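PDB 4MF9: hemin degrading factor from Pseudomonas aeruginosa, which binds heme and probably both traffics it inside the bacterial cell and degrades it. Local coordinates for residues A126-A131 with Q143-Q148; E47-A52 with L182-P187; G259-V264 with F337-P342; D114-L119 with I274-V279. One frame throughout, in Å; residues are numbered along the deposited sequence.

Contact 1 (A126-A131 with Q143-Q148); sequences AVFAIA and QVFDQQ
The rings of Phe128 and Phe145 meet on one face of the sheet. CD2 of Phe145 lies 4.0 Å from CD1 of Phe128 and sits at the edge of the Phe128 ring, near its plane. The carbonyl O of Gln143 is also near that plane. From Phe145, the approach of Phe128 CD1 is oblique. The two side chains cross at about a right angle. Both rings have CG anti to the carbonyl carbon (chi1 -59° in Phe128, -58° in Phe145), and both rise on the face that also carries Ala126 and Gln143.

The amide of Gln143 packs against the methyl end of Ile130, with Gln143 CD 3.7 Å from Ile130 CD1. Its NE2 is hydrogen-bonded to Ser141 OG. On the other face, CG2 of Val127 touches CG2 of Val144 at 4.0 Å.

The backbones are antiparallel. Ala126 with Phe145 and Phe128 with Gln143 are hydrogen-bonded pairs, and Val127 with Val144 is the non-hydrogen-bonded pair between them. The bond from Phe145 N to Ala126 O is 2.8 Å, and so is that from Gln143 N to Phe128 O.

This is part of the beta hairpin of strands 124-133 and 138-146. Strand 59-62 flanks the first strand and strand 151-157 the second. Helix 47-52 packs on the phenylalanine face, where Val51 touches both rings.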
# COMPACT_ATOMS: atom_id res chain seq x y z
N ALA A 126 1.73 -2.18 -16.33
CA ALA A 126 1.83 -1.00 -17.17
C ALA A 126 2.12 0.22 -16.31
O ALA A 126 1.72 0.28 -15.13
CB ALA A 126 0.56 -0.81 -17.97
N VAL A 127 2.81 1.19 -16.90
CA VAL A 127 3.20 2.41 -16.20
C VAL A 127 3.05 3.62 -17.13
O VAL A 127 3.47 3.57 -18.29
CB VAL A 127 4.64 2.29 -15.67
CG1 VAL A 127 5.57 1.74 -16.74
CG2 VAL A 127 5.14 3.63 -15.16
N PHE A 128 2.43 4.68 -16.62
CA PHE A 128 2.18 5.88 -17.41
C PHE A 128 2.71 7.12 -16.71
O PHE A 128 2.73 7.21 -15.48
CB PHE A 128 0.68 6.06 -17.66
CG PHE A 128 0.05 4.90 -18.39
CD1 PHE A 128 -0.39 3.78 -17.69
CD2 PHE A 128 -0.09 4.94 -19.77
CE1 PHE A 128 -0.95 2.71 -18.37
CE2 PHE A 128 -0.67 3.88 -20.45
CZ PHE A 128 -1.10 2.76 -19.75
N ALA A 129 3.16 8.09 -17.50
CA ALA A 129 3.53 9.39 -16.98
C ALA A 129 2.43 10.33 -17.40
O ALA A 129 2.17 10.49 -18.60
CB ALA A 129 4.86 9.84 -17.56
N ILE A 130 1.78 10.92 -16.42
CA ILE A 130 0.68 11.82 -16.64
C ILE A 130 1.11 13.29 -16.41
O ILE A 130 1.75 13.59 -15.45
CB ILE A 130 -0.49 11.43 -15.74
CG1 ILE A 130 -0.92 10.00 -16.02
CG2 ILE A 130 -1.66 12.36 -15.90
CD1 ILE A 130 -2.13 9.54 -15.26
N ALA A 131 0.75 14.18 -17.31
CA ALA A 131 0.97 15.61 -17.08
C ALA A 131 -0.36 16.33 -17.26
O ALA A 131 -0.70 16.77 -18.37
CB ALA A 131 2.02 16.15 -18.06
N GLN A 143 2.22 6.59 -12.75
CA GLN A 143 1.23 5.70 -12.21
C GLN A 143 1.36 4.26 -12.73
O GLN A 143 1.41 4.06 -13.90
CB GLN A 143 -0.21 6.21 -12.40
CG GLN A 143 -0.43 7.66 -12.01
CD GLN A 143 -1.90 8.09 -11.90
OE1 GLN A 143 -2.79 7.37 -12.13
NE2 GLN A 143 -2.09 9.29 -11.49
N VAL A 144 1.40 3.31 -11.83
CA VAL A 144 1.64 1.91 -12.18
C VAL A 144 0.39 1.07 -11.96
O VAL A 144 -0.30 1.24 -10.94
CB VAL A 144 2.81 1.33 -11.33
CG1 VAL A 144 3.03 -0.15 -11.66
CG2 VAL A 144 4.09 2.12 -11.59
N PHE A 145 0.12 0.15 -12.88
CA PHE A 145 -1.05 -0.72 -12.81
C PHE A 145 -0.72 -2.21 -12.97
O PHE A 145 0.26 -2.56 -13.64
CB PHE A 145 -2.09 -0.27 -13.84
CG PHE A 145 -2.52 1.16 -13.65
CD1 PHE A 145 -3.56 1.47 -12.79
CD2 PHE A 145 -1.84 2.19 -14.29
CE1 PHE A 145 -3.95 2.79 -12.59
CE2 PHE A 145 -2.22 3.52 -14.08
CZ PHE A 145 -3.27 3.81 -13.23
N ASP A 146 -1.52 -3.07 -12.33
CA ASP A 146 -1.24 -4.51 -12.32
C ASP A 146 -1.89 -5.26 -13.50
O ASP A 146 -2.48 -4.64 -14.38
CB ASP A 146 -1.59 -5.16 -10.96
CG ASP A 146 -3.09 -5.16 -10.64
OD1 ASP A 146 -3.92 -5.07 -11.56
OD2 ASP A 146 -3.43 -5.26 -9.44
N GLN A 147 -1.83 -6.58 -13.48
CA GLN A 147 -2.33 -7.36 -14.55
C GLN A 147 -3.81 -7.19 -14.80
O GLN A 147 -4.30 -7.51 -15.86
CB GLN A 147 -2.02 -8.80 -14.32
CG GLN A 147 -1.22 -9.36 -15.43
CD GLN A 147 0.07 -8.72 -15.48
OE1 GLN A 147 0.49 -8.34 -16.52
NE2 GLN A 147 0.70 -8.59 -14.36
N GLN A 148 -4.54 -6.73 -13.79
CA GLN A 148 -5.99 -6.52 -13.90
C GLN A 148 -6.36 -5.06 -14.13
O GLN A 148 -7.54 -4.70 -14.18
CB GLN A 148 -6.71 -7.07 -12.67
CG GLN A 148 -6.69 -8.61 -12.57
CD GLN A 148 -5.32 -9.17 -12.21
OE1 GLN A 148 -4.71 -9.89 -12.99
NE2 GLN A 148 -4.84 -8.84 -11.02

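Contact 2 (E47-A52 with L182-P187)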
# COMPACT_ATOMS: atom_id res chain seq x y z
N GLU A 47 -9.01 1.10 -13.73
CA GLU A 47 -8.32 2.39 -13.71
C GLU A 47 -7.21 2.42 -14.75
O GLU A 47 -6.96 3.45 -15.36
CB GLU A 47 -7.76 2.69 -12.32
CG GLU A 47 -7.22 4.12 -12.16
CD GLU A 47 -6.80 4.44 -10.73
OE1 GLU A 47 -6.92 3.55 -9.85
OE2 GLU A 47 -6.35 5.58 -10.50
N GLY A 48 -6.54 1.28 -14.94
CA GLY A 48 -5.47 1.18 -15.92
C GLY A 48 -5.92 1.49 -17.34
O GLY A 48 -5.24 2.20 -18.08
N GLU A 49 -7.07 0.96 -17.69
CA GLU A 49 -7.70 1.21 -18.97
C GLU A 49 -8.06 2.67 -19.12
O GLU A 49 -7.82 3.25 -20.12
CB GLU A 49 -8.92 0.38 -19.09
CG GLU A 49 -8.66 -1.04 -19.41
CD GLU A 49 -9.91 -1.89 -19.28
OE1 GLU A 49 -10.24 -2.34 -18.16
OE2 GLU A 49 -10.56 -2.05 -20.30
N LEU A 50 -8.58 3.24 -18.06
CA LEU A 50 -8.99 4.64 -18.03
C LEU A 50 -7.78 5.54 -18.28
O LEU A 50 -7.83 6.44 -19.13
CB LEU A 50 -9.63 5.00 -16.68
CG LEU A 50 -10.86 5.93 -16.65
CD1 LEU A 50 -11.16 6.44 -15.26
CD2 LEU A 50 -10.70 7.09 -17.59
N VAL A 51 -6.69 5.27 -17.57
CA VAL A 51 -5.45 6.03 -17.77
C VAL A 51 -4.90 5.86 -19.20
O VAL A 51 -4.46 6.83 -19.82
CB VAL A 51 -4.39 5.64 -16.72
CG1 VAL A 51 -3.07 6.34 -17.00
CG2 VAL A 51 -4.88 5.99 -15.31
N ALA A 52 -4.94 4.65 -19.73
CA ALA A 52 -4.48 4.42 -21.10
C ALA A 52 -5.34 5.18 -22.11
O ALA A 52 -4.87 5.52 -23.18
CB ALA A 52 -4.45 2.94 -21.42
N LEU A 182 -4.20 -1.22 -23.58
CA LEU A 182 -3.77 -1.89 -22.34
C LEU A 182 -4.14 -3.39 -22.27
O LEU A 182 -5.31 -3.75 -22.15
CB LEU A 182 -4.23 -1.15 -21.08
CG LEU A 182 -3.58 -1.70 -19.82
CD1 LEU A 182 -2.10 -1.73 -20.04
CD2 LEU A 182 -3.93 -0.90 -18.59
N ALA A 183 -3.13 -4.23 -22.26
CA ALA A 183 -3.33 -5.65 -22.21
C ALA A 183 -3.61 -6.11 -20.78
O ALA A 183 -2.86 -5.80 -19.90
CB ALA A 183 -2.09 -6.33 -22.71
N LEU A 184 -4.64 -6.90 -20.59
CA LEU A 184 -4.96 -7.39 -19.25
C LEU A 184 -5.12 -8.91 -19.22
O LEU A 184 -5.84 -9.48 -20.04
CB LEU A 184 -6.24 -6.74 -18.72
CG LEU A 184 -6.32 -5.21 -18.72
CD1 LEU A 184 -7.65 -4.76 -18.15
CD2 LEU A 184 -5.19 -4.60 -17.93
N HIS A 185 -4.66 -9.51 -18.13
CA HIS A 185 -4.69 -10.91 -17.90
C HIS A 185 -5.80 -11.29 -16.98
O HIS A 185 -6.27 -10.55 -16.18
CB HIS A 185 -3.37 -11.37 -17.36
CG HIS A 185 -2.29 -11.38 -18.39
ND1 HIS A 185 -2.53 -11.12 -19.72
CD2 HIS A 185 -0.96 -11.63 -18.29
CE1 HIS A 185 -1.39 -11.18 -20.39
NE2 HIS A 185 -0.43 -11.49 -19.55
N GLU A 186 -6.32 -12.49 -17.12
CA GLU A 186 -7.43 -12.88 -16.28
C GLU A 186 -6.89 -13.23 -14.90
O GLU A 186 -5.84 -13.81 -14.78
CB GLU A 186 -8.22 -14.00 -16.94
CG GLU A 186 -9.46 -14.43 -16.19
CD GLU A 186 -10.49 -13.36 -16.17
OE1 GLU A 186 -10.88 -12.86 -17.25
OE2 GLU A 186 -10.90 -13.00 -15.07
N PRO A 187 -7.64 -12.89 -13.85
CA PRO A 187 -7.07 -13.09 -12.52
C PRO A 187 -6.77 -14.53 -12.26
O PRO A 187 -7.44 -15.50 -12.58
CB PRO A 187 -8.13 -12.54 -11.59
CG PRO A 187 -8.96 -11.62 -12.46
CD PRO A 187 -8.49 -11.71 -13.87
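Leu182 turns CG anti to its backbone N (chi1 -170°), and chi2 (52°) turns CD1 aside and leaves CD2 extended, against the backbone of Gly48. Leu182 CD2 is 3.4 Å from Gly48 C and equally close to the carbonyl O of that residue. The glycine lets the leucine branch lie directly on the helix backbone. CB of Leu182 meets CB of Ala52 at 4.1 Å, one turn further along the helix. Leu182 therefore lies against two successive turns on the same side of the helix.

Leu184 takes the other leucine shape, with CG anti to the carbonyl carbon (chi1 -54°). Its CD1 crosses the end of Glu49 at a slant, 3.5 Å from Glu49 OE1. This is a packing contact between a methyl and a carboxylate. The same OE1 is hydrogen-bonded to Ser46 OG, just before the helix.

No hydrogen bond joins the two segments. The contact is a loop laid over a short helix: residues 182-187 belong to the long connection between helix 166-173 and helix 201-210. The helix in turn lies on the sheet, with Val51 and Ala52 packed on Phe128.

Leu182 reaches that sheet too, through Ala126. Further along the loop, the backbone of His185 is hydrogen-bonded to that of Gln147, and Pro187 touches Gln148.

Contact 3 (G259-V264 with F337-P342); sequences GLPIMV and FGARKP. With HEM (protoporphyrin IX containing Fe), chain C.
Phe337 O accepts the 2.9 Å hydrogen bond from Met263 N, with the donor above the carbonyl plane. The return bond runs from Phe337 N to Met263 O at 3.0 Å. These residues form an antiparallel hydrogen-bonded pair. Ile262 and Gly338 follow as a non-hydrogen-bonded pair. Beyond it, Ala339 N bonds to Pro261 O at 3.2 Å, and the CB atoms of these two residues touch.

Met263 reaches past the other strand toward the heme. Its chain is extended to SD and then bends at chi3 (74°). Met263 SD lies 3.5 Å from Gly338 O, and both SD and CE pack on the heme methyl CMA. One face of the Phe337 ring carries the heme carbon CAA, offset toward the rim. Phe337 CZ lies 3.5 Å from heme O1D, a propionate oxygen.

Arg340, a heme-binding residue, lies at the other propionate. The modelled 1.5 Å approach of Arg340 NH2 to heme O1A is doubtful in detail. Arg340 NH1 is hydrogen-bonded to Glu344 O and Asp317 OD1. Pro342 CG touches the heme methyl CMB.

The strand pair and the loop after it form part of the heme pocket, including contacts to both propionates.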
# COMPACT_ATOMS: atom_id res chain seq x y z
N GLY A 259 3.29 10.97 21.45
CA GLY A 259 4.45 11.21 20.61
C GLY A 259 5.22 9.94 20.30
O GLY A 259 6.35 9.98 19.82
N LEU A 260 4.63 8.80 20.59
CA LEU A 260 5.27 7.55 20.35
C LEU A 260 5.50 7.32 18.85
O LEU A 260 4.60 7.24 18.10
CB LEU A 260 4.36 6.46 20.89
CG LEU A 260 4.48 4.99 20.64
CD1 LEU A 260 5.90 4.61 20.83
CD2 LEU A 260 3.72 4.24 21.70
N PRO A 261 6.72 7.12 18.48
CA PRO A 261 7.05 6.78 17.09
C PRO A 261 6.57 5.37 16.75
O PRO A 261 6.92 4.39 17.43
CB PRO A 261 8.58 6.86 17.07
CG PRO A 261 8.99 6.57 18.51
CD PRO A 261 7.92 7.21 19.34
N ILE A 262 5.75 5.27 15.71
CA ILE A 262 5.17 3.99 15.33
C ILE A 262 5.53 3.68 13.88
O ILE A 262 6.23 4.46 13.24
CB ILE A 262 3.65 4.04 15.47
CG1 ILE A 262 3.09 5.15 14.57
CG2 ILE A 262 3.27 4.30 16.93
CD1 ILE A 262 1.57 5.22 14.57
N MET A 263 5.10 2.55 13.37
CA MET A 263 5.23 2.17 11.98
C MET A 263 3.87 1.83 11.43
O MET A 263 3.15 1.11 12.05
CB MET A 263 6.15 0.98 11.81
CG MET A 263 7.54 1.19 12.32
SD MET A 263 8.65 -0.17 12.14
CE MET A 263 8.91 -0.04 10.39
N VAL A 264 3.54 2.37 10.28
CA VAL A 264 2.30 2.12 9.66
C VAL A 264 2.52 1.51 8.28
O VAL A 264 3.04 2.18 7.45
CB VAL A 264 1.46 3.43 9.53
CG1 VAL A 264 0.17 3.18 8.85
CG2 VAL A 264 1.25 4.11 10.86
N PHE A 337 3.09 -1.30 13.90
CA PHE A 337 4.11 -1.81 14.80
C PHE A 337 4.67 -0.62 15.56
O PHE A 337 4.29 0.54 15.29
CB PHE A 337 5.27 -2.48 14.04
CG PHE A 337 4.87 -3.64 13.17
CD1 PHE A 337 5.18 -4.95 13.55
CD2 PHE A 337 4.22 -3.43 11.96
CE1 PHE A 337 4.83 -6.02 12.75
CE2 PHE A 337 3.88 -4.50 11.15
CZ PHE A 337 4.18 -5.80 11.56
N GLY A 338 5.57 -0.89 16.50
CA GLY A 338 6.35 0.17 17.11
C GLY A 338 7.60 0.40 16.27
O GLY A 338 8.08 -0.50 15.58
N ALA A 339 8.13 1.62 16.31
CA ALA A 339 9.34 1.90 15.56
C ALA A 339 10.52 1.13 16.16
O ALA A 339 10.71 1.15 17.37
CB ALA A 339 9.61 3.40 15.54
N ARG A 340 11.31 0.51 15.31
CA ARG A 340 12.42 -0.33 15.71
C ARG A 340 13.45 -0.58 14.59
O ARG A 340 13.08 -0.76 13.48
CB ARG A 340 11.80 -1.63 16.23
CG ARG A 340 12.62 -2.88 16.24
CD ARG A 340 11.73 -4.05 16.65
NE ARG A 340 11.50 -5.00 15.57
CZ ARG A 340 12.42 -5.81 15.11
NH1 ARG A 340 13.59 -5.78 15.65
NH2 ARG A 340 12.16 -6.67 14.15
N LYS A 341 14.70 -0.72 14.96
CA LYS A 341 15.75 -1.08 14.03
C LYS A 341 16.07 -2.55 14.10
O LYS A 341 16.09 -3.10 15.16
CB LYS A 341 17.01 -0.34 14.36
CG LYS A 341 16.95 1.11 14.06
CD LYS A 341 17.38 1.37 12.63
CE LYS A 341 18.81 0.91 12.33
NZ LYS A 341 19.70 0.99 13.52
N PRO A 342 16.38 -3.17 13.01
CA PRO A 342 16.65 -4.60 13.14
C PRO A 342 17.85 -4.71 14.10
O PRO A 342 18.72 -3.95 13.98
CB PRO A 342 16.94 -5.02 11.70
CG PRO A 342 16.56 -3.86 10.86
CD PRO A 342 16.74 -2.65 11.70
CHA HEM C . 8.34 -5.73 8.86
CHB HEM C . 12.40 -3.31 8.62
CHC HEM C . 13.27 -5.30 4.33
CHD HEM C . 8.70 -6.71 4.18
C1A HEM C . 9.42 -4.96 9.20
C2A HEM C . 9.64 -4.37 10.47
C3A HEM C . 10.78 -3.72 10.40
C4A HEM C . 11.24 -3.87 9.09
CMA HEM C . 11.41 -2.93 11.51
CAA HEM C . 8.81 -4.46 11.70
CBA HEM C . 9.54 -4.84 13.01
CGA HEM C . 9.89 -6.28 12.93
O1A HEM C . 11.00 -6.68 13.24
O2A HEM C . 9.04 -7.02 12.52
C1B HEM C . 12.96 -3.71 7.41
C2B HEM C . 14.23 -3.24 7.06
C3B HEM C . 14.53 -3.78 5.87
C4B HEM C . 13.36 -4.60 5.49
CMB HEM C . 15.10 -2.35 7.90
CAB HEM C . 15.83 -3.52 5.18
CBB HEM C . 16.01 -3.52 3.90
C1C HEM C . 12.13 -5.88 3.90
C2C HEM C . 12.00 -6.58 2.72
C3C HEM C . 10.70 -6.99 2.66
C4C HEM C . 10.02 -6.53 3.82
CMC HEM C . 13.08 -6.85 1.72
CAC HEM C . 10.13 -7.76 1.58
CBC HEM C . 8.83 -7.88 1.58
C1D HEM C . 8.20 -6.58 5.48
C2D HEM C . 6.85 -7.02 5.93
C3D HEM C . 6.78 -6.75 7.23
C4D HEM C . 8.07 -6.14 7.57
CMD HEM C . 5.73 -7.67 5.14
CAD HEM C . 5.61 -7.01 8.13
CBD HEM C . 5.90 -8.25 8.98
CGD HEM C . 4.78 -8.94 9.71
O1D HEM C . 4.98 -9.15 10.88
O2D HEM C . 3.74 -9.31 9.18
NA HEM C . 10.41 -4.64 8.35
NB HEM C . 12.46 -4.52 6.47
NC HEM C . 10.95 -5.88 4.52
ND HEM C . 8.87 -6.06 6.50
FE HEM C . 10.58 -5.38 6.48

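Contact 4 (D114-L119 with I274-V279); sequences DIDLRL and IHTGPV. With HEM (protoporphyrin IX containing Fe), chain C.
The backbones of Asp116 and Ile274 are joined by one direct hydrogen bond, from Ile274 N to Asp116 O at 3.0 Å. Toward Asp114 the chains part and waters bridge them. Water 1 is hydrogen-bonded to Ile274 O and accepts from Asp116 N. Water 2 lies between Asp114 O and Thr276 N. Water 3 lies 2.6 Å from Asp116 OD2 and is hydrogen-bonded to Thr276 OG1.

Ile274 packs into the corner made by Asp116 and Arg118. Its CG1 is anti to the carbonyl carbon (chi1 -51°). Ile274 CD1 lies over the centre of the guanidinium, 3.7 Å from Arg118 CZ. Ile274 CD1 is also 3.6 Å from Asp116 OD2. A hydrophobic branch thus covers one face of a charged group.

Arg118 is held in place from its own segment. Arg118 NH1 bonds to Asp116 OD1 at 2.8 Å in a salt bridge, reaching OD1 from above the carboxylate plane. NH1 also bonds to Leu117 O, and NH2 adds a weak bond to Asp116 OD1. Asp116 thus positions the guanidinium. The arginine chain bends at chi2 (-60°), and Arg118 NE comes 3.0 Å from heme NC.

Strands 117-120 and 271-277 are neighbours in one sheet drawn from both HemS/ChuX domains. Their junction puts the heme-binding Arg118 against the porphyrin of the heme pocket.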
# COMPACT_ATOMS: atom_id res chain seq x y z
N ASP A 114 11.90 8.36 5.11
CA ASP A 114 10.63 8.92 4.63
C ASP A 114 9.93 8.00 3.64
O ASP A 114 8.95 7.34 3.99
CB ASP A 114 10.86 10.31 4.03
CG ASP A 114 11.37 11.29 5.06
OD1 ASP A 114 10.55 11.88 5.79
OD2 ASP A 114 12.60 11.46 5.15
N ILE A 115 10.42 7.96 2.39
CA ILE A 115 9.91 6.96 1.46
C ILE A 115 10.51 5.59 1.80
O ILE A 115 11.73 5.43 1.83
CB ILE A 115 10.20 7.33 -0.03
CG1 ILE A 115 9.71 8.75 -0.35
CG2 ILE A 115 9.57 6.30 -0.96
CD1 ILE A 115 8.23 8.95 -0.15
N ASP A 116 9.65 4.61 2.06
CA ASP A 116 10.08 3.31 2.56
C ASP A 116 9.10 2.32 1.95
O ASP A 116 7.93 2.28 2.31
CB ASP A 116 9.97 3.31 4.10
CG ASP A 116 10.64 2.11 4.76
OD1 ASP A 116 11.54 1.47 4.15
OD2 ASP A 116 10.28 1.83 5.93
N LEU A 117 9.57 1.55 0.98
CA LEU A 117 8.68 0.77 0.13
C LEU A 117 9.22 -0.63 -0.07
O LEU A 117 10.44 -0.84 -0.16
CB LEU A 117 8.55 1.45 -1.25
CG LEU A 117 7.84 2.80 -1.35
CD1 LEU A 117 8.10 3.48 -2.71
CD2 LEU A 117 6.35 2.62 -1.18
N ARG A 118 8.32 -1.60 -0.16
CA ARG A 118 8.70 -2.94 -0.60
C ARG A 118 7.90 -3.21 -1.85
O ARG A 118 6.66 -3.22 -1.82
CB ARG A 118 8.37 -4.00 0.46
CG ARG A 118 8.88 -3.67 1.86
CD ARG A 118 10.40 -3.51 1.91
NE ARG A 118 10.85 -3.12 3.25
CZ ARG A 118 11.26 -1.90 3.58
NH1 ARG A 118 11.30 -0.93 2.67
NH2 ARG A 118 11.64 -1.64 4.83
N LEU A 119 8.61 -3.43 -2.96
CA LEU A 119 7.97 -3.52 -4.27
C LEU A 119 8.05 -4.94 -4.81
O LEU A 119 9.14 -5.51 -4.92
CB LEU A 119 8.64 -2.53 -5.25
CG LEU A 119 8.87 -1.12 -4.69
CD1 LEU A 119 9.71 -0.26 -5.64
CD2 LEU A 119 7.54 -0.44 -4.36
N ILE A 274 5.43 2.22 3.89
CA ILE A 274 5.61 2.25 5.34
C ILE A 274 5.90 3.67 5.80
O ILE A 274 6.65 4.40 5.14
CB ILE A 274 6.81 1.33 5.75
CG1 ILE A 274 6.66 -0.06 5.14
CG2 ILE A 274 6.91 1.21 7.26
CD1 ILE A 274 7.99 -0.83 5.03
N HIS A 275 5.28 4.07 6.90
CA HIS A 275 5.64 5.31 7.58
C HIS A 275 6.27 4.95 8.90
O HIS A 275 5.72 4.15 9.64
CB HIS A 275 4.40 6.15 7.86
CG HIS A 275 4.62 7.20 8.91
ND1 HIS A 275 5.33 8.36 8.67
CD2 HIS A 275 4.23 7.26 10.20
CE1 HIS A 275 5.35 9.09 9.77
NE2 HIS A 275 4.70 8.44 10.72
N THR A 276 7.43 5.54 9.20
CA THR A 276 8.06 5.39 10.51
C THR A 276 8.11 6.75 11.19
O THR A 276 8.56 7.73 10.59
CB THR A 276 9.48 4.81 10.40
OG1 THR A 276 9.43 3.54 9.74
CG2 THR A 276 10.09 4.64 11.77
N GLY A 277 7.63 6.81 12.42
CA GLY A 277 7.66 8.05 13.17
C GLY A 277 6.37 8.30 13.90
O GLY A 277 5.45 7.49 13.85
N PRO A 278 6.26 9.41 14.60
CA PRO A 278 5.01 9.76 15.30
C PRO A 278 3.91 10.20 14.38
O PRO A 278 4.16 10.51 13.27
CB PRO A 278 5.44 10.92 16.17
CG PRO A 278 6.49 11.55 15.38
CD PRO A 278 7.28 10.43 14.80
N VAL A 279 2.71 10.19 14.86
CA VAL A 279 1.61 10.83 14.20
C VAL A 279 1.15 11.94 15.12
O VAL A 279 1.34 11.83 16.30
CB VAL A 279 0.52 9.86 13.84
CG1 VAL A 279 1.07 8.86 12.83
CG2 VAL A 279 0.01 9.14 15.06
CHA HEM C . 8.34 -5.73 8.86
CHB HEM C . 12.40 -3.31 8.62
CHC HEM C . 13.27 -5.30 4.33
CHD HEM C . 8.70 -6.71 4.18
C1A HEM C . 9.42 -4.96 9.20
C2A HEM C . 9.64 -4.37 10.47
C3A HEM C . 10.78 -3.72 10.40
C4A HEM C . 11.24 -3.87 9.09
CMA HEM C . 11.41 -2.93 11.51
CAA HEM C . 8.81 -4.46 11.70
CBA HEM C . 9.54 -4.84 13.01
CGA HEM C . 9.89 -6.28 12.93
O1A HEM C . 11.00 -6.68 13.24
O2A HEM C . 9.04 -7.02 12.52
C1B HEM C . 12.96 -3.71 7.41
C2B HEM C . 14.23 -3.24 7.06
C3B HEM C . 14.53 -3.78 5.87
C4B HEM C . 13.36 -4.60 5.49
CMB HEM C . 15.10 -2.35 7.90
CAB HEM C . 15.83 -3.52 5.18
CBB HEM C . 16.01 -3.52 3.90
C1C HEM C . 12.13 -5.88 3.90
C2C HEM C . 12.00 -6.58 2.72
C3C HEM C . 10.70 -6.99 2.66
C4C HEM C . 10.02 -6.53 3.82
CMC HEM C . 13.08 -6.85 1.72
CAC HEM C . 10.13 -7.76 1.58
CBC HEM C . 8.83 -7.88 1.58
C1D HEM C . 8.20 -6.58 5.48
C2D HEM C . 6.85 -7.02 5.93
C3D HEM C . 6.78 -6.75 7.23
C4D HEM C . 8.07 -6.14 7.57
CMD HEM C . 5.73 -7.67 5.14
CAD HEM C . 5.61 -7.01 8.13
CBD HEM C . 5.90 -8.25 8.98
CGD HEM C . 4.78 -8.94 9.71
O1D HEM C . 4.98 -9.15 10.88
O2D HEM C . 3.74 -9.31 9.18
NA HEM C . 10.41 -4.64 8.35
NB HEM C . 12.46 -4.52 6.47
NC HEM C . 10.95 -5.88 4.52
ND HEM C . 8.87 -6.06 6.50
FE HEM C . 10.58 -5.38 6.48
O HOH W 1 7.08 5.39 2.76
O HOH W 2 8.83 6.73 6.72
O HOH W 3 9.39 3.92 7.16

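Overall arrangement
All four contacts are largely buried, but they serve two regions. Contacts 1 and 2 adjoin, with centres about 9 Å apart: the helix and loop of contact 2 both pack on the hairpin of contact 1. Contacts 3 and 4, with centres about 10 Å apart, share the other sheet, where strands 262-268 and 271-277 are neighbours, and both touch the heme. Contact 1 lies about 31 Å from contact 3, between centres. Contact 1 combines strand bonds with aromatic packing; contact 2 is side-chain packing, partly exposed at Glu49 and Leu184. Contact 3 puts aromatic, sulfur and charged groups beside the heme. Contact 4 adds bridging waters and a salt bridge.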